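Local structure of putative nucleoside-diphosphate-sugar epimerase (Staphylococcus aureus subsp. aureus, 3E48) at residues 1-13 / 25-38. The protein is of uncertain function but probably binds a dinucleotide such as NAD(P)H, as related nucleoside-diphosphate-sugar epimerases with a Rossmann fold do. Sequence-based numbering, arbitrary orientation.
Sequences MNIMLTGATGHLG and IDHFHIGVRNVEKV
H29 grips I3 O twice, through its backbone N at 2.7 Å and through its ring. Following that side chain outward, H29 CB lies 3.8 Å from the selenomethionine methyl, M4 CE. With CG beside the backbone N (chi1 -55°), the ring folds back along the strand, and H29 ND1 also makes a weak hydrogen bond to H27 O. H29 ND1 donates to I3 O at 3.2 Å, the acceptor near the ring plane but the nitrogen above the carbonyl plane. H29 CE1 meets N2 OD1 at 3.6 Å, amide and ring perpendicular. Histidine suits this partly exposed place, offering an N-H for I3 O and a neighbouring C-H for the N2 amide oxygen. M4, bent at chi2 and chi3, curls its SE over G31, where the lack of a side chain admits the bulky atom. Parallel strands 3-6 and 28-32, joined through helix 11-22, form the beta-alpha-beta unit that opens the Rossmann fold, their ladder closing with G7 N to G31 O at 3.0 Å. G7, with positive phi, opens the GxxGxxG motif, a type I turn (G7 to G10) leading into helix 11-22, which in relatives binds the dinucleotide. Under that helix, flat F28 fills the apolar layer between L5 and A20, F28 CZ 3.9 Å from L5 CB. A8 CB, small enough to approach a beta-branched neighbour, lies 3.6 Å from I30 CB, while T9 turns its methyl, CG2, to V32 CG1.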
loop_
_atom_site.group_PDB
_atom_site.type_symbol
_atom_site.label_atom_id
_atom_site.label_comp_id
_atom_site.label_asym_id
_atom_site.label_seq_id
_atom_site.Cartn_x
_atom_site.Cartn_y
_atom_site.Cartn_z
HETATM N N MSE B 1 -8.861 7.374 -30.278
HETATM C CA MSE B 1 -8.512 7.110 -28.852
HETATM C C MSE B 1 -7.337 7.997 -28.456
HETATM O O MSE B 1 -6.199 7.770 -28.870
HETATM C CB MSE B 1 -8.150 5.634 -28.672
HETATM C CG MSE B 1 -8.237 5.128 -27.239
HETATM SE SE MSE B 1 -6.722 5.603 -26.140
HETATM C CE MSE B 1 -5.577 4.113 -26.607
ATOM N N ASN B 2 -7.623 9.013 -27.651
ATOM C CA ASN B 2 -6.599 9.944 -27.213
ATOM C C ASN B 2 -5.822 9.438 -26.014
ATOM O O ASN B 2 -6.390 9.161 -24.955
ATOM C CB ASN B 2 -7.238 11.296 -26.913
ATOM C CG ASN B 2 -7.918 11.881 -28.135
ATOM O OD1 ASN B 2 -7.281 12.078 -29.173
ATOM N ND2 ASN B 2 -9.212 12.145 -28.026
ATOM N N ILE B 3 -4.510 9.331 -26.204
ATOM C CA ILE B 3 -3.593 8.845 -25.182
ATOM C C ILE B 3 -2.772 9.992 -24.618
ATOM O O ILE B 3 -2.288 10.847 -25.358
ATOM C CB ILE B 3 -2.609 7.815 -25.767
ATOM C CG1 ILE B 3 -3.370 6.708 -26.492
ATOM C CG2 ILE B 3 -1.756 7.226 -24.653
ATOM C CD1 ILE B 3 -2.472 5.787 -27.290
HETATM N N MSE B 4 -2.612 9.992 -23.301
HETATM C CA MSE B 4 -1.846 11.022 -22.615
HETATM C C MSE B 4 -0.780 10.382 -21.728
HETATM O O MSE B 4 -1.095 9.550 -20.881
HETATM C CB MSE B 4 -2.785 11.874 -21.759
HETATM C CG MSE B 4 -2.134 12.509 -20.550
HETATM SE SE MSE B 4 -0.967 13.973 -21.006
HETATM C CE MSE B 4 -2.299 15.130 -21.767
ATOM N N LEU B 5 0.476 10.760 -21.937
ATOM C CA LEU B 5 1.583 10.253 -21.131
ATOM C C LEU B 5 2.053 11.386 -20.222
ATOM O O LEU B 5 2.495 12.427 -20.714
ATOM C CB LEU B 5 2.749 9.818 -22.024
ATOM C CG LEU B 5 4.032 9.416 -21.266
ATOM C CD1 LEU B 5 3.765 8.158 -20.445
ATOM C CD2 LEU B 5 5.174 9.169 -22.253
ATOM N N THR B 6 1.949 11.210 -18.907
ATOM C CA THR B 6 2.404 12.262 -17.997
ATOM C C THR B 6 3.873 12.045 -17.644
ATOM O O THR B 6 4.359 10.914 -17.670
ATOM C CB THR B 6 1.570 12.309 -16.680
ATOM O OG1 THR B 6 1.814 11.125 -15.911
ATOM C CG2 THR B 6 0.078 12.416 -16.992
ATOM N N GLY B 7 4.575 13.130 -17.322
ATOM C CA GLY B 7 5.985 13.040 -16.974
ATOM C C GLY B 7 6.832 12.563 -18.140
ATOM O O GLY B 7 7.871 11.931 -17.955
ATOM N N ALA B 8 6.390 12.902 -19.347
ATOM C CA ALA B 8 7.053 12.497 -20.582
ATOM C C ALA B 8 8.505 12.930 -20.780
ATOM O O ALA B 8 9.235 12.295 -21.544
ATOM C CB ALA B 8 6.219 12.959 -21.770
ATOM N N THR B 9 8.931 14.001 -20.114
ATOM C CA THR B 9 10.302 14.474 -20.275
ATOM C C THR B 9 11.281 13.846 -19.283
ATOM O O THR B 9 12.479 14.126 -19.317
ATOM C CB THR B 9 10.391 16.025 -20.187
ATOM O OG1 THR B 9 9.753 16.484 -18.992
ATOM C CG2 THR B 9 9.711 16.667 -21.399
ATOM N N GLY B 10 10.771 12.985 -18.408
ATOM C CA GLY B 10 11.632 12.319 -17.445
ATOM C C GLY B 10 12.451 11.250 -18.145
ATOM O O GLY B 10 12.284 11.026 -19.341
ATOM N N HIS B 11 13.335 10.581 -17.413
ATOM C CA HIS B 11 14.162 9.543 -18.020
ATOM C C HIS B 11 13.325 8.458 -18.679
ATOM O O HIS B 11 13.490 8.175 -19.864
ATOM C CB HIS B 11 15.086 8.914 -16.976
ATOM C CG HIS B 11 16.162 9.835 -16.497
ATOM N ND1 HIS B 11 17.062 10.430 -17.353
ATOM C CD2 HIS B 11 16.492 10.253 -15.252
ATOM C CE1 HIS B 11 17.903 11.174 -16.656
ATOM N NE2 HIS B 11 17.579 11.085 -15.379
ATOM N N LEU B 12 12.420 7.846 -17.923
ATOM C CA LEU B 12 11.589 6.797 -18.498
ATOM C C LEU B 12 10.613 7.366 -19.526
ATOM O O LEU B 12 10.418 6.781 -20.590
ATOM C CB LEU B 12 10.819 6.057 -17.401
ATOM C CG LEU B 12 9.813 5.012 -17.898
ATOM C CD1 LEU B 12 10.529 3.907 -18.664
ATOM C CD2 LEU B 12 9.066 4.433 -16.708
ATOM N N GLY B 13 10.010 8.508 -19.212
ATOM C CA GLY B 13 9.062 9.118 -20.134
ATOM C C GLY B 13 9.633 9.419 -21.509
ATOM O O GLY B 13 8.936 9.302 -22.521
ATOM N N ILE B 25 2.395 6.104 -33.120
ATOM C CA ILE B 25 1.163 6.063 -32.342
ATOM C C ILE B 25 0.487 7.425 -32.472
ATOM O O ILE B 25 1.047 8.448 -32.083
ATOM C CB ILE B 25 1.443 5.747 -30.856
ATOM C CG1 ILE B 25 2.169 4.398 -30.750
ATOM C CG2 ILE B 25 0.133 5.690 -30.081
ATOM C CD1 ILE B 25 2.568 4.008 -29.337
ATOM N N ASP B 26 -0.713 7.439 -33.041
ATOM C CA ASP B 26 -1.427 8.692 -33.234
ATOM C C ASP B 26 -2.257 9.070 -32.011
ATOM O O ASP B 26 -2.502 8.244 -31.128
ATOM C CB ASP B 26 -2.326 8.597 -34.474
ATOM C CG ASP B 26 -2.708 9.957 -35.025
ATOM O OD1 ASP B 26 -1.806 10.808 -35.186
ATOM O OD2 ASP B 26 -3.904 10.174 -35.307
ATOM N N HIS B 27 -2.679 10.331 -31.969
ATOM C CA HIS B 27 -3.488 10.850 -30.867
ATOM C C HIS B 27 -2.686 10.818 -29.567
ATOM O O HIS B 27 -3.255 10.690 -28.480
ATOM C CB HIS B 27 -4.754 10.006 -30.698
ATOM C CG HIS B 27 -5.457 9.701 -31.985
ATOM N ND1 HIS B 27 -5.942 10.683 -32.819
ATOM C CD2 HIS B 27 -5.768 8.521 -32.571
ATOM C CE1 HIS B 27 -6.525 10.122 -33.864
ATOM N NE2 HIS B 27 -6.433 8.811 -33.738
ATOM N N PHE B 28 -1.370 10.951 -29.686
ATOM C CA PHE B 28 -0.483 10.913 -28.530
ATOM C C PHE B 28 -0.225 12.301 -27.955
ATOM O O PHE B 28 0.253 13.203 -28.649
ATOM C CB PHE B 28 0.841 10.254 -28.923
ATOM C CG PHE B 28 1.581 9.640 -27.773
ATOM C CD1 PHE B 28 2.507 10.379 -27.044
ATOM C CD2 PHE B 28 1.353 8.315 -27.421
ATOM C CE1 PHE B 28 3.200 9.805 -25.980
ATOM C CE2 PHE B 28 2.037 7.728 -26.358
ATOM C CZ PHE B 28 2.964 8.478 -25.636
ATOM N N HIS B 29 -0.543 12.457 -26.675
ATOM C CA HIS B 29 -0.362 13.723 -25.984
ATOM C C HIS B 29 0.569 13.510 -24.807
ATOM O O HIS B 29 0.683 12.400 -24.292
ATOM C CB HIS B 29 -1.693 14.233 -25.433
ATOM C CG HIS B 29 -2.776 14.361 -26.459
ATOM N ND1 HIS B 29 -3.322 13.273 -27.105
ATOM C CD2 HIS B 29 -3.430 15.447 -26.932
ATOM C CE1 HIS B 29 -4.267 13.684 -27.933
ATOM N NE2 HIS B 29 -4.352 14.999 -27.846
ATOM N N ILE B 30 1.237 14.576 -24.382
ATOM C CA ILE B 30 2.117 14.482 -23.229
ATOM C C ILE B 30 1.783 15.603 -22.256
ATOM O O ILE B 30 1.362 16.689 -22.661
ATOM C CB ILE B 30 3.618 14.574 -23.613
ATOM C CG1 ILE B 30 3.930 15.946 -24.216
ATOM C CG2 ILE B 30 3.975 13.446 -24.573
ATOM C CD1 ILE B 30 5.397 16.142 -24.543
ATOM N N GLY B 31 1.958 15.317 -20.969
ATOM C CA GLY B 31 1.687 16.297 -19.932
ATOM C C GLY B 31 2.967 16.528 -19.156
ATOM O O GLY B 31 3.442 15.631 -18.463
ATOM N N VAL B 32 3.523 17.730 -19.272
ATOM C CA VAL B 32 4.774 18.069 -18.605
ATOM C C VAL B 32 4.690 19.340 -17.767
ATOM O O VAL B 32 3.864 20.218 -18.024
ATOM C CB VAL B 32 5.894 18.259 -19.636
ATOM C CG1 VAL B 32 6.180 16.944 -20.341
ATOM C CG2 VAL B 32 5.488 19.325 -20.647
ATOM N N ARG B 33 5.565 19.444 -16.771
ATOM C CA ARG B 33 5.584 20.616 -15.903
ATOM C C ARG B 33 6.231 21.805 -16.608
ATOM O O ARG B 33 5.791 22.941 -16.451
ATOM C CB ARG B 33 6.333 20.295 -14.605
ATOM C CG ARG B 33 7.734 19.767 -14.814
ATOM C CD ARG B 33 8.376 19.304 -13.507
ATOM N NE ARG B 33 8.512 20.383 -12.531
ATOM C CZ ARG B 33 7.589 20.706 -11.631
ATOM N NH1 ARG B 33 7.807 21.708 -10.787
ATOM N NH2 ARG B 33 6.456 20.021 -11.561
ATOM N N ASN B 34 7.275 21.533 -17.386
ATOM C CA ASN B 34 7.982 22.578 -18.121
ATOM C C ASN B 34 8.022 22.258 -19.612
ATOM O O ASN B 34 8.834 21.451 -20.064
ATOM C CB ASN B 34 9.411 22.731 -17.590
ATOM C CG ASN B 34 9.455 23.316 -16.189
ATOM O OD1 ASN B 34 8.991 22.701 -15.227
ATOM N ND2 ASN B 34 10.013 24.516 -16.069
ATOM N N VAL B 35 7.142 22.900 -20.372
ATOM C CA VAL B 35 7.060 22.678 -21.809
ATOM C C VAL B 35 8.352 23.062 -22.530
ATOM O O VAL B 35 8.626 22.576 -23.628
ATOM C CB VAL B 35 5.893 23.484 -22.421
ATOM C CG1 VAL B 35 5.751 23.158 -23.900
ATOM C CG2 VAL B 35 4.602 23.171 -21.680
ATOM N N GLU B 36 9.144 23.931 -21.909
ATOM C CA GLU B 36 10.397 24.377 -22.507
ATOM C C GLU B 36 11.464 23.281 -22.505
ATOM O O GLU B 36 12.532 23.442 -23.095
ATOM C CB GLU B 36 10.922 25.614 -21.772
ATOM C CG GLU B 36 10.005 26.832 -21.867
ATOM C CD GLU B 36 9.803 27.311 -23.296
ATOM O OE1 GLU B 36 10.800 27.689 -23.948
ATOM O OE2 GLU B 36 8.645 27.313 -23.768
ATOM N N LYS B 37 11.173 22.165 -21.844
ATOM C CA LYS B 37 12.115 21.054 -21.789
ATOM C C LYS B 37 11.761 19.965 -22.801
ATOM O O LYS B 37 12.349 18.881 -22.798
ATOM C CB LYS B 37 12.162 20.465 -20.375
ATOM C CG LYS B 37 13.027 21.256 -19.394
ATOM C CD LYS B 37 12.528 22.684 -19.204
ATOM C CE LYS B 37 13.468 23.484 -18.312
ATOM N NZ LYS B 37 14.823 23.625 -18.919
ATOM N N VAL B 38 10.805 20.263 -23.674
ATOM C CA VAL B 38 10.376 19.313 -24.694
ATOM C C VAL B 38 11.307 19.354 -25.907
ATOM O O VAL B 38 11.572 20.420 -26.463
ATOM C CB VAL B 38 8.923 19.612 -25.157
ATOM C CG1 VAL B 38 8.543 18.710 -26.323
ATOM C CG2 VAL B 38 7.958 19.397 -23.999
HETATM O O HOH W 1 -4.170 6.092 -30.181
#